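Local coordinates for protein tungsten-containing formylmethanofuran dehydrogenase 2 subunit C (Methanothermobacter wolfeii, PDB 5T5I) that forms the beta-helical subunit C of a tungsten-containing formylmethanofuran dehydrogenase complex, which probably interconverts formylmethanofuran with carbon dioxide and methanofuran in methanogens, at residues Gly137-Gly142 with Gly163-Gly168; Arg145-Gly150 with Gly169-Lys174; Pro181-Asn186 with Gly201-Gly206. One frame throughout, in Å; residues are numbered along the deposited sequence.

Contact 1. Residues Gly137-Gly142 with Gly163-Gly168. With CA (calcium ion), chain B.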
ATOM      1  N   GLY C 137      -8.700  19.228 -37.403  1.00 22.57           N
ATOM      2  CA  GLY C 137      -9.493  18.359 -38.268  1.00 23.01           C
ATOM      3  C   GLY C 137     -10.740  17.773 -37.632  1.00 26.03           C
ATOM      4  O   GLY C 137     -11.075  16.620 -37.890  1.00 26.55           O
ATOM      5  N   SER C 138     -11.440  18.557 -36.811  1.00 22.29           N
ATOM      6  CA  SER C 138     -12.644  18.120 -36.086  1.00 21.58           C
ATOM      7  C   SER C 138     -13.949  18.379 -36.864  1.00 23.93           C
ATOM      8  O   SER C 138     -13.940  18.906 -37.975  1.00 23.81           O
ATOM      9  CB  SER C 138     -12.725  18.869 -34.754  1.00 23.25           C
ATOM     10  OG  SER C 138     -13.149  20.198 -34.993  1.00 28.94           O
ATOM     11  N   SER C 139     -15.071  18.019 -36.242  1.00 19.06           N
ATOM     12  CA  SER C 139     -16.411  18.310 -36.740  1.00 20.21           C
ATOM     13  C   SER C 139     -16.894  19.627 -36.064  1.00 24.66           C
ATOM     14  O   SER C 139     -16.144  20.252 -35.311  1.00 24.74           O
ATOM     15  CB  SER C 139     -17.371  17.171 -36.386  1.00 22.28           C
ATOM     16  OG  SER C 139     -17.689  17.108 -35.003  1.00 26.37           O
ATOM     17  N   TYR C 140     -18.130  20.025 -36.338  1.00 23.22           N
ATOM     18  CA  TYR C 140     -18.782  21.168 -35.697  1.00 22.46           C
ATOM     19  C   TYR C 140     -19.680  20.625 -34.570  1.00 24.96           C
ATOM     20  O   TYR C 140     -20.157  19.493 -34.661  1.00 23.72           O
ATOM     21  CB  TYR C 140     -19.626  21.969 -36.707  1.00 22.73           C
ATOM     22  CG  TYR C 140     -20.370  23.131 -36.086  1.00 22.80           C
ATOM     23  CD1 TYR C 140     -19.691  24.256 -35.631  1.00 24.05           C
ATOM     24  CD2 TYR C 140     -21.752  23.089 -35.918  1.00 22.49           C
ATOM     25  CE1 TYR C 140     -20.365  25.303 -35.004  1.00 23.99           C
ATOM     26  CE2 TYR C 140     -22.437  24.136 -35.304  1.00 23.11           C
ATOM     27  CZ  TYR C 140     -21.741  25.242 -34.847  1.00 23.36           C
ATOM     28  OH  TYR C 140     -22.454  26.259 -34.261  1.00 23.74           O
ATOM     29  N   ARG C 141     -19.912  21.434 -33.527  1.00 22.04           N
ATOM     30  CA  ARG C 141     -20.808  21.081 -32.397  1.00 21.58           C
ATOM     31  C   ARG C 141     -22.124  20.459 -32.888  1.00 24.91           C
ATOM     32  O   ARG C 141     -22.749  20.960 -33.828  1.00 22.89           O
ATOM     33  CB  ARG C 141     -21.184  22.317 -31.557  1.00 21.98           C
ATOM     34  CG  ARG C 141     -20.003  23.102 -30.939  1.00 23.66           C
ATOM     35  CD  ARG C 141     -18.972  22.209 -30.250  1.00 29.78           C
ATOM     36  NE  ARG C 141     -17.933  22.977 -29.555  1.00 22.93           N
ATOM     37  CZ  ARG C 141     -16.961  22.445 -28.812  1.00 29.92           C
ATOM     38  NH1 ARG C 141     -16.884  21.127 -28.643  1.00 21.89           N
ATOM     39  NH2 ARG C 141     -16.074  23.223 -28.216  1.00 21.23           N
ATOM     40  N   GLY C 142     -22.475  19.322 -32.305  1.00 22.31           N
ATOM     41  CA  GLY C 142     -23.706  18.608 -32.600  1.00 22.21           C
ATOM     42  C   GLY C 142     -23.687  17.698 -33.809  1.00 24.46           C
ATOM     43  O   GLY C 142     -24.488  16.754 -33.873  1.00 22.17           O
ATOM     44  N   GLY C 163      -8.911  15.238 -34.667  1.00 21.83           N
ATOM     45  CA  GLY C 163      -9.692  14.291 -35.457  1.00 22.22           C
ATOM     46  C   GLY C 163     -11.010  13.867 -34.832  1.00 24.96           C
ATOM     47  O   GLY C 163     -11.481  12.750 -35.055  1.00 24.52           O
ATOM     48  N   GLU C 164     -11.624  14.753 -34.051  1.00 22.12           N
ATOM     49  CA  GLU C 164     -12.919  14.499 -33.407  1.00 19.75           C
ATOM     50  C   GLU C 164     -14.001  14.216 -34.472  1.00 23.14           C
ATOM     51  O   GLU C 164     -14.173  15.010 -35.389  1.00 22.65           O
ATOM     52  CB  GLU C 164     -13.280  15.703 -32.514  1.00 20.56           C
ATOM     53  CG  GLU C 164     -14.646  15.649 -31.833  1.00 24.36           C
ATOM     54  CD  GLU C 164     -15.684  16.633 -32.335  1.00 35.09           C
ATOM     55  OE1 GLU C 164     -15.476  17.223 -33.416  1.00 29.25           O
ATOM     56  OE2 GLU C 164     -16.765  16.723 -31.713  1.00 30.00           O
ATOM     57  N   TYR C 165     -14.662  13.038 -34.389  1.00 20.47           N
ATOM     58  CA  TYR C 165     -15.675  12.575 -35.365  1.00 20.77           C
ATOM     59  C   TYR C 165     -15.112  12.475 -36.823  1.00 24.00           C
ATOM     60  O   TYR C 165     -15.856  12.620 -37.792  1.00 24.67           O
ATOM     61  CB  TYR C 165     -16.971  13.431 -35.323  1.00 21.89           C
ATOM     62  CG  TYR C 165     -17.939  13.069 -34.216  1.00 22.93           C
ATOM     63  CD1 TYR C 165     -18.802  11.989 -34.344  1.00 24.29           C
ATOM     64  CD2 TYR C 165     -18.027  13.837 -33.065  1.00 23.25           C
ATOM     65  CE1 TYR C 165     -19.713  11.664 -33.336  1.00 22.29           C
ATOM     66  CE2 TYR C 165     -18.933  13.530 -32.054  1.00 23.97           C
ATOM     67  CZ  TYR C 165     -19.767  12.434 -32.187  1.00 28.76           C
ATOM     68  OH  TYR C 165     -20.645  12.144 -31.176  1.00 28.36           O
ATOM     69  N   MET C 166     -13.815  12.166 -36.974  1.00 20.67           N
ATOM     70  CA  MET C 166     -13.173  12.061 -38.292  1.00 19.97           C
ATOM     71  C   MET C 166     -13.863  10.997 -39.142  1.00 23.85           C
ATOM     72  O   MET C 166     -14.193   9.934 -38.630  1.00 23.83           O
ATOM     73  CB  MET C 166     -11.678  11.719 -38.127  1.00 22.53           C
ATOM     74  CG  MET C 166     -10.823  12.105 -39.282  1.00 26.09           C
ATOM     75  SD  MET C 166      -9.127  11.582 -38.937  1.00 29.25           S
ATOM     76  CE  MET C 166      -8.332  12.028 -40.420  1.00 27.56           C
ATOM     77  N   ASN C 167     -14.089  11.298 -40.419  1.00 22.25           N
ATOM     78  CA  ASN C 167     -14.753  10.416 -41.380  1.00 23.71           C
ATOM     79  C   ASN C 167     -13.968  10.264 -42.714  1.00 29.72           C
ATOM     80  O   ASN C 167     -14.575  10.115 -43.773  1.00 31.59           O
ATOM     81  CB  ASN C 167     -16.140  10.994 -41.666  1.00 26.11           C
ATOM     82  CG  ASN C 167     -17.136   9.999 -42.164  1.00 46.68           C
ATOM     83  OD1 ASN C 167     -16.959   8.774 -42.052  1.00 38.02           O
ATOM     84  ND2 ASN C 167     -18.210  10.520 -42.734  1.00 42.60           N
ATOM     85  N   GLY C 168     -12.648  10.320 -42.645  1.00 26.86           N
ATOM     86  CA  GLY C 168     -11.763  10.251 -43.810  1.00 26.86           C
ATOM     87  C   GLY C 168     -10.622  11.246 -43.708  1.00 30.00           C
ATOM     88  O   GLY C 168     -10.622  12.113 -42.835  1.00 29.58           O
TER
HETATM   89 CA    CA B 508     -19.627  17.046 -33.158  1.00 25.92          CA
HETATM   90  O   HOH W   1     -13.407  15.314 -38.023  1.00 19.22           O
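Ser139 and Glu164 meet beside a calcium site, where two successive coils of a beta-helix lie against each other. Ser139 OG binds the calcium ion at 2.7 Å. Tyr140 and Asp143 belong to the same site, Asp143 through its backbone O, and an acidic side chain from the chain of another protein also binds the metal. Glu164 supports the serine from the next coil. Its OE1 accepts two bonds from one residue. Ser139 N donates to Glu164 OE1 at 3.0 Å, with an N-H...O angle of 152°. Ser139 OG donates to Glu164 OE1 at 2.7 Å, coming from above the carboxylate plane, 38° out of it. The hydroxyl's own bond to OE1 turns its proton toward the carboxylate, consistent with its oxygen serving as the calcium ligand. Glu164 can deliver its carboxylate because CG stands anti to the backbone N (chi1 176°) and the chain then bends at chi2. Its other oxygen, OE2, lies 3.2 Å from the calcium ion and forms a salt bridge with a basic side chain of another protein's chain. Tyr165 CB packs 3.9 Å from Ser139 CB. Further back, a water ties the coils by donating to Gly137 O at 2.7 Å and to Glu164 O. Gly163 to Met166 form a type II beta turn, closed by Met166 N on Gly163 O. Gly137 and Gly163 both have positive phi, which favours glycine. Stacked glycine-rich turns of this kind are characteristic of the beta-helix, here with a calcium site at the junction with a partner subunit.

Contact 2. Residues Arg145-Gly150 with Gly169-Lys174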
ATOM      1  N   ARG C 145     -20.963  14.059 -38.431  1.00 22.88           N
ATOM      2  CA  ARG C 145     -20.209  13.961 -39.687  1.00 23.12           C
ATOM      3  C   ARG C 145     -19.101  15.040 -39.659  1.00 27.30           C
ATOM      4  O   ARG C 145     -19.406  16.230 -39.672  1.00 27.70           O
ATOM      5  CB  ARG C 145     -21.157  14.203 -40.880  1.00 22.07           C
ATOM      6  CG  ARG C 145     -22.295  13.174 -40.979  1.00 26.49           C
ATOM      7  CD  ARG C 145     -23.545  13.658 -41.676  1.00 29.88           C
ATOM      8  NE  ARG C 145     -24.228  14.726 -40.936  1.00 29.94           N
ATOM      9  CZ  ARG C 145     -25.426  15.220 -41.231  1.00 38.74           C
ATOM     10  NH1 ARG C 145     -26.116  14.746 -42.262  1.00 28.33           N
ATOM     11  NH2 ARG C 145     -25.952  16.183 -40.491  1.00 26.77           N
ATOM     12  N   GLY C 146     -17.852  14.613 -39.564  1.00 24.37           N
ATOM     13  CA  GLY C 146     -16.703  15.516 -39.495  1.00 23.47           C
ATOM     14  C   GLY C 146     -15.898  15.598 -40.777  1.00 26.03           C
ATOM     15  O   GLY C 146     -16.454  15.555 -41.882  1.00 24.65           O
ATOM     16  N   MET C 147     -14.571  15.750 -40.620  1.00 22.03           N
ATOM     17  CA  MET C 147     -13.584  15.805 -41.719  1.00 20.81           C
ATOM     18  C   MET C 147     -13.757  14.555 -42.611  1.00 25.81           C
ATOM     19  O   MET C 147     -13.884  13.458 -42.076  1.00 24.90           O
ATOM     20  CB  MET C 147     -12.179  15.845 -41.105  1.00 23.10           C
ATOM     21  CG  MET C 147     -11.049  15.685 -42.080  1.00 26.29           C
ATOM     22  SD  MET C 147      -9.486  15.996 -41.247  1.00 28.69           S
ATOM     23  CE  MET C 147      -8.355  15.634 -42.559  1.00 25.79           C
ATOM     24  N   SER C 148     -13.841  14.726 -43.938  1.00 24.27           N
ATOM     25  CA  SER C 148     -14.043  13.602 -44.876  1.00 24.06           C
ATOM     26  C   SER C 148     -12.867  13.371 -45.865  1.00 28.27           C
ATOM     27  O   SER C 148     -12.865  12.376 -46.592  1.00 28.14           O
ATOM     28  CB  SER C 148     -15.341  13.797 -45.656  1.00 25.14           C
ATOM     29  OG  SER C 148     -15.373  15.059 -46.305  1.00 28.05           O
ATOM     30  N   GLY C 149     -11.908  14.282 -45.902  1.00 24.71           N
ATOM     31  CA  GLY C 149     -10.744  14.158 -46.773  1.00 24.90           C
ATOM     32  C   GLY C 149      -9.763  15.293 -46.554  1.00 27.63           C
ATOM     33  O   GLY C 149     -10.062  16.242 -45.827  1.00 25.20           O
ATOM     34  N   GLY C 150      -8.611  15.181 -47.196  1.00 25.23           N
ATOM     35  CA  GLY C 150      -7.501  16.120 -47.067  1.00 25.00           C
ATOM     36  C   GLY C 150      -6.447  15.605 -46.112  1.00 28.21           C
ATOM     37  O   GLY C 150      -6.649  14.574 -45.450  1.00 25.87           O
ATOM     38  N   GLY C 169      -9.673  11.134 -44.616  1.00 25.47           N
ATOM     39  CA  GLY C 169      -8.508  12.001 -44.642  1.00 24.91           C
ATOM     40  C   GLY C 169      -7.401  11.511 -43.730  1.00 27.79           C
ATOM     41  O   GLY C 169      -7.428  10.373 -43.241  1.00 27.11           O
ATOM     42  N   LYS C 170      -6.436  12.380 -43.477  1.00 23.52           N
ATOM     43  CA  LYS C 170      -5.249  12.015 -42.705  1.00 22.14           C
ATOM     44  C   LYS C 170      -4.728  13.172 -41.861  1.00 26.37           C
ATOM     45  O   LYS C 170      -4.623  14.294 -42.355  1.00 25.49           O
ATOM     46  CB  LYS C 170      -4.162  11.567 -43.687  1.00 23.01           C
ATOM     47  CG  LYS C 170      -2.893  11.050 -43.046  1.00 29.61           C
ATOM     48  CD  LYS C 170      -2.059  10.216 -44.012  1.00 37.70           C
ATOM     49  CE  LYS C 170      -1.510  10.992 -45.191  1.00 43.29           C
ATOM     50  NZ  LYS C 170      -0.785  10.117 -46.150  1.00 55.71           N
ATOM     51  N   ILE C 171      -4.358  12.886 -40.606  1.00 22.99           N
ATOM     52  CA  ILE C 171      -3.773  13.878 -39.699  1.00 22.25           C
ATOM     53  C   ILE C 171      -2.441  13.325 -39.188  1.00 26.67           C
ATOM     54  O   ILE C 171      -2.402  12.221 -38.637  1.00 26.15           O
ATOM     55  CB  ILE C 171      -4.708  14.244 -38.527  1.00 24.35           C
ATOM     56  CG1 ILE C 171      -6.023  14.877 -39.035  1.00 23.89           C
ATOM     57  CG2 ILE C 171      -3.988  15.200 -37.531  1.00 23.86           C
ATOM     58  CD1 ILE C 171      -7.135  14.995 -37.970  1.00 25.22           C
ATOM     59  N   ILE C 172      -1.367  14.107 -39.327  1.00 23.31           N
ATOM     60  CA  ILE C 172      -0.045  13.733 -38.827  1.00 23.40           C
ATOM     61  C   ILE C 172       0.412  14.798 -37.819  1.00 27.37           C
ATOM     62  O   ILE C 172       0.491  15.973 -38.176  1.00 26.95           O
ATOM     63  CB  ILE C 172       0.984  13.559 -39.978  1.00 26.67           C
ATOM     64  CG1 ILE C 172       0.549  12.426 -40.940  1.00 28.63           C
ATOM     65  CG2 ILE C 172       2.390  13.281 -39.412  1.00 27.01           C
ATOM     66  CD1 ILE C 172       1.313  12.372 -42.244  1.00 39.02           C
ATOM     67  N   ILE C 173       0.691  14.398 -36.571  1.00 23.78           N
ATOM     68  CA  ILE C 173       1.250  15.293 -35.543  1.00 23.38           C
ATOM     69  C   ILE C 173       2.677  14.806 -35.329  1.00 26.93           C
ATOM     70  O   ILE C 173       2.872  13.675 -34.869  1.00 26.41           O
ATOM     71  CB  ILE C 173       0.450  15.280 -34.201  1.00 24.83           C
ATOM     72  CG1 ILE C 173      -1.063  15.442 -34.419  1.00 24.60           C
ATOM     73  CG2 ILE C 173       0.985  16.350 -33.220  1.00 24.27           C
ATOM     74  CD1 ILE C 173      -1.530  16.692 -35.153  1.00 22.11           C
ATOM     75  N   LYS C 174       3.671  15.622 -35.672  1.00 24.18           N
ATOM     76  CA  LYS C 174       5.072  15.221 -35.512  1.00 24.36           C
ATOM     77  C   LYS C 174       5.551  15.325 -34.044  1.00 29.67           C
ATOM     78  O   LYS C 174       6.475  14.623 -33.656  1.00 28.36           O
ATOM     79  CB  LYS C 174       5.972  15.975 -36.478  1.00 25.72           C
ATOM     80  CG  LYS C 174       5.597  15.713 -37.942  1.00 37.22           C
ATOM     81  CD  LYS C 174       6.619  16.316 -38.948  1.00 49.14           C
ATOM     82  CE  LYS C 174       7.015  15.504 -40.175  1.00 69.37           C
ATOM     83  NZ  LYS C 174       6.147  14.327 -40.499  1.00 78.36           N
TER
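Met147 is the first residue of Arg145-Gly150 to touch Gly169-Lys174, and its CB points toward that segment. CG is anti to the backbone N (chi1 171°) and the rest of the chain is extended, which carries the methyl group the full length of the residue. Met147 CE ends over the backbone, 3.9 Å from Lys170 N and 4.2 Å from Gly169 CA. One atom earlier, Met147 SD rests on Ile171 CD1 at 4.2 Å, the two side chains crossing at a slant. Met147 also packs on Ile152 of strand 151-154, so it belongs to the apolar interior. Ser148 CB points away, and the hydroxyl is hydrogen-bonded to Arg122. Gly149 then brings the backbones together, its CA lying 3.8 Å from Gly169 CA. Gly150 closes the contact. Its O accepts from Lys170 N at 3.0 Å, the N-H...O angle being 148°. Gly150 O is also 3.3 Å from Gly169 CA. A CB on Gly169 would clash with both Gly150 O and Met147 CE, so the close approach depends on glycine here. Lys170 then leads outward to a salt bridge with Glu236, while Ile171 faces the buried side. The touching parts run 87° apart, and the chain turns a corner at Gly169. The Gly150 bond lies where parallel strands 151-154 and 170-173 come alongside each other. Parallel strands from successive coils, with side chains alternating inward and outward, are characteristic of a parallel beta-helix.

Contact 3. Residues Pro181-Asn186 with Gly201-Gly206; sequences PGIHMN and GGEMAG
Pro181 to Asn186 and Gly201 to Gly206 are equivalent glycine-rich loops on neighbouring coils of the beta-helix, each with a type II beta turn, Gly182-Met185 stacked on Gly201-Met204. Backbone hydrogen bonds do most of the joining. Gly201 N donates to Pro181 O at 2.9 Å and is almost straight, at 175°. His184 N donates to Gly202 O, and Ala205 N to Met185 O at 2.8 Å; Gly206 N adds a weak bond to the same Met185 oxygen. CA-H...O contacts lie between these rungs. Ile183 CA is 3.3 Å from Gly202 O, and His184 CA is 3.4 Å from Glu203 O. A water also bridges the loops, meeting the edge of the imidazole in its plane at ND1 and donating to Glu203 O.

The side-chain contact centres on His184. Its CG is anti to the carbonyl carbon (chi1 -73°), and the ring lies alongside Glu203. Glu203 CB makes a CH-pi contact over one face, 4.0 Å from the ring centroid. Tyr165 of the preceding coil stacks on the opposite face. The ends of both side chains serve the interface: His184 NE2 bonds an acidic side chain of another protein's chain, and Glu203 OE1 an aromatic one. Replacing the imidazole with an alanine is likely to open a gap between Tyr165 and Glu203 and leave the acidic side chain of the other protein's chain without its partner.

Apolar packing is on the inner side. Met185 and Met204 run side by side into the core beside Ile209, with Met185 SD 3.9 Å from Met204 CE.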
ATOM      1  N   PRO C 181      -7.193  12.097 -28.587  1.00 19.75           N
ATOM      2  CA  PRO C 181      -7.057  12.153 -30.051  1.00 19.76           C
ATOM      3  C   PRO C 181      -7.909  11.042 -30.676  1.00 23.46           C
ATOM      4  O   PRO C 181      -7.983   9.941 -30.118  1.00 21.92           O
ATOM      5  CB  PRO C 181      -5.565  11.898 -30.280  1.00 22.11           C
ATOM      6  CG  PRO C 181      -5.158  11.033 -29.137  1.00 26.97           C
ATOM      7  CD  PRO C 181      -5.976  11.533 -27.957  1.00 22.31           C
ATOM      8  N   GLY C 182      -8.584  11.351 -31.776  1.00 20.81           N
ATOM      9  CA  GLY C 182      -9.468  10.403 -32.451  1.00 21.54           C
ATOM     10  C   GLY C 182     -10.772  10.097 -31.728  1.00 25.57           C
ATOM     11  O   GLY C 182     -11.407   9.068 -32.005  1.00 24.27           O
ATOM     12  N   ILE C 183     -11.191  10.981 -30.796  1.00 21.71           N
ATOM     13  CA  ILE C 183     -12.466  10.845 -30.064  1.00 21.39           C
ATOM     14  C   ILE C 183     -13.622  10.688 -31.083  1.00 24.44           C
ATOM     15  O   ILE C 183     -13.718  11.481 -32.010  1.00 22.93           O
ATOM     16  CB  ILE C 183     -12.708  12.036 -29.088  1.00 24.72           C
ATOM     17  CG1 ILE C 183     -13.962  11.811 -28.187  1.00 25.52           C
ATOM     18  CG2 ILE C 183     -12.794  13.386 -29.819  1.00 24.95           C
ATOM     19  CD1 ILE C 183     -13.676  11.109 -26.892  1.00 30.78           C
ATOM     20  N   HIS C 184     -14.450   9.642 -30.939  1.00 22.77           N
ATOM     21  CA  HIS C 184     -15.588   9.368 -31.859  1.00 21.52           C
ATOM     22  C   HIS C 184     -15.175   9.198 -33.327  1.00 23.08           C
ATOM     23  O   HIS C 184     -16.007   9.364 -34.201  1.00 22.89           O
ATOM     24  CB  HIS C 184     -16.685  10.451 -31.765  1.00 21.65           C
ATOM     25  CG  HIS C 184     -17.505  10.415 -30.531  1.00 23.75           C
ATOM     26  ND1 HIS C 184     -18.446   9.429 -30.322  1.00 25.49           N
ATOM     27  CD2 HIS C 184     -17.562  11.303 -29.524  1.00 24.65           C
ATOM     28  CE1 HIS C 184     -19.013   9.730 -29.163  1.00 25.06           C
ATOM     29  NE2 HIS C 184     -18.516  10.866 -28.668  1.00 24.99           N
ATOM     30  N   MET C 185     -13.929   8.797 -33.612  1.00 21.00           N
ATOM     31  CA  MET C 185     -13.475   8.627 -34.992  1.00 20.84           C
ATOM     32  C   MET C 185     -14.270   7.504 -35.683  1.00 23.98           C
ATOM     33  O   MET C 185     -14.524   6.474 -35.069  1.00 22.99           O
ATOM     34  CB  MET C 185     -11.959   8.294 -34.969  1.00 23.77           C
ATOM     35  CG  MET C 185     -11.350   8.004 -36.264  1.00 27.96           C
ATOM     36  SD  MET C 185      -9.587   7.638 -35.977  1.00 31.47           S
ATOM     37  CE  MET C 185      -8.969   8.043 -37.552  1.00 29.88           C
ATOM     38  N   ASN C 186     -14.690   7.743 -36.938  1.00 21.72           N
ATOM     39  CA  ASN C 186     -15.402   6.773 -37.778  1.00 22.41           C
ATOM     40  C   ASN C 186     -14.516   6.175 -38.857  1.00 26.48           C
ATOM     41  O   ASN C 186     -14.673   5.004 -39.186  1.00 26.12           O
ATOM     42  CB  ASN C 186     -16.611   7.428 -38.463  1.00 27.18           C
ATOM     43  CG  ASN C 186     -17.777   7.621 -37.558  1.00 46.43           C
ATOM     44  OD1 ASN C 186     -18.320   8.723 -37.442  1.00 42.38           O
ATOM     45  ND2 ASN C 186     -18.289   6.520 -37.039  1.00 38.69           N
ATOM     46  N   GLY C 201      -8.348   7.245 -29.124  1.00 22.00           N
ATOM     47  CA  GLY C 201      -9.403   6.438 -29.711  1.00 21.97           C
ATOM     48  C   GLY C 201     -10.646   6.265 -28.856  1.00 23.16           C
ATOM     49  O   GLY C 201     -11.445   5.364 -29.128  1.00 20.99           O
ATOM     50  N   GLY C 202     -10.823   7.121 -27.837  1.00 19.35           N
ATOM     51  CA  GLY C 202     -11.999   7.076 -26.976  1.00 20.21           C
ATOM     52  C   GLY C 202     -13.267   7.133 -27.804  1.00 22.37           C
ATOM     53  O   GLY C 202     -13.386   7.994 -28.675  1.00 20.07           O
ATOM     54  N   GLU C 203     -14.155   6.150 -27.625  1.00 20.80           N
ATOM     55  CA  GLU C 203     -15.428   6.038 -28.347  1.00 20.95           C
ATOM     56  C   GLU C 203     -15.283   5.948 -29.892  1.00 23.98           C
ATOM     57  O   GLU C 203     -16.231   6.242 -30.616  1.00 23.42           O
ATOM     58  CB  GLU C 203     -16.372   7.177 -27.924  1.00 21.52           C
ATOM     59  CG  GLU C 203     -16.760   7.086 -26.459  1.00 25.58           C
ATOM     60  CD  GLU C 203     -17.449   8.339 -25.971  1.00 36.98           C
ATOM     61  OE1 GLU C 203     -16.742   9.295 -25.585  1.00 27.55           O
ATOM     62  OE2 GLU C 203     -18.701   8.377 -26.018  1.00 27.11           O
ATOM     63  N   MET C 204     -14.128   5.484 -30.405  1.00 21.56           N
ATOM     64  CA  MET C 204     -13.968   5.343 -31.853  1.00 20.02           C
ATOM     65  C   MET C 204     -14.796   4.133 -32.346  1.00 23.65           C
ATOM     66  O   MET C 204     -14.946   3.138 -31.624  1.00 20.31           O
ATOM     67  CB  MET C 204     -12.472   5.206 -32.259  1.00 20.57           C
ATOM     68  CG  MET C 204     -11.870   3.832 -31.980  1.00 22.67           C
ATOM     69  SD  MET C 204     -10.083   3.645 -32.294  1.00 23.75           S
ATOM     70  CE  MET C 204      -9.924   4.342 -33.915  1.00 20.49           C
ATOM     71  N   ALA C 205     -15.348   4.253 -33.559  1.00 23.01           N
ATOM     72  CA  ALA C 205     -16.113   3.189 -34.230  1.00 23.54           C
ATOM     73  C   ALA C 205     -15.344   2.567 -35.423  1.00 26.28           C
ATOM     74  O   ALA C 205     -15.665   1.464 -35.853  1.00 23.26           O
ATOM     75  CB  ALA C 205     -17.439   3.764 -34.714  1.00 24.59           C
ATOM     76  N   GLY C 206     -14.332   3.264 -35.923  1.00 26.67           N
ATOM     77  CA  GLY C 206     -13.534   2.841 -37.070  1.00 26.36           C
ATOM     78  C   GLY C 206     -12.357   3.769 -37.290  1.00 29.48           C
ATOM     79  O   GLY C 206     -12.152   4.710 -36.517  1.00 28.42           O
TER
HETATM   80  O   HOH W   2     -18.513   6.964 -31.944  1.00 31.51           O

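All three contacts join successive coils of one beta-helix. Contacts 1 and 3 are buried and sit on loops that face partner subunits; contact 2 is partly exposed, at the corner entering a strand. Contacts 1 and 2 share the same pair of coils and interlock: Asn167 N lies 2.7 Å from Met147 O, a probable hydrogen bond. Contact 3 lies further along the helix and connects to contact 1 through Tyr165 N and Ile183 O, probably hydrogen-bonded, but does not touch contact 2. Their chemistry differs accordingly. Contact 1 relies on a carboxylate and a metal, contact 2 on glycine and apolar side chains, and contact 3 on a backbone ladder.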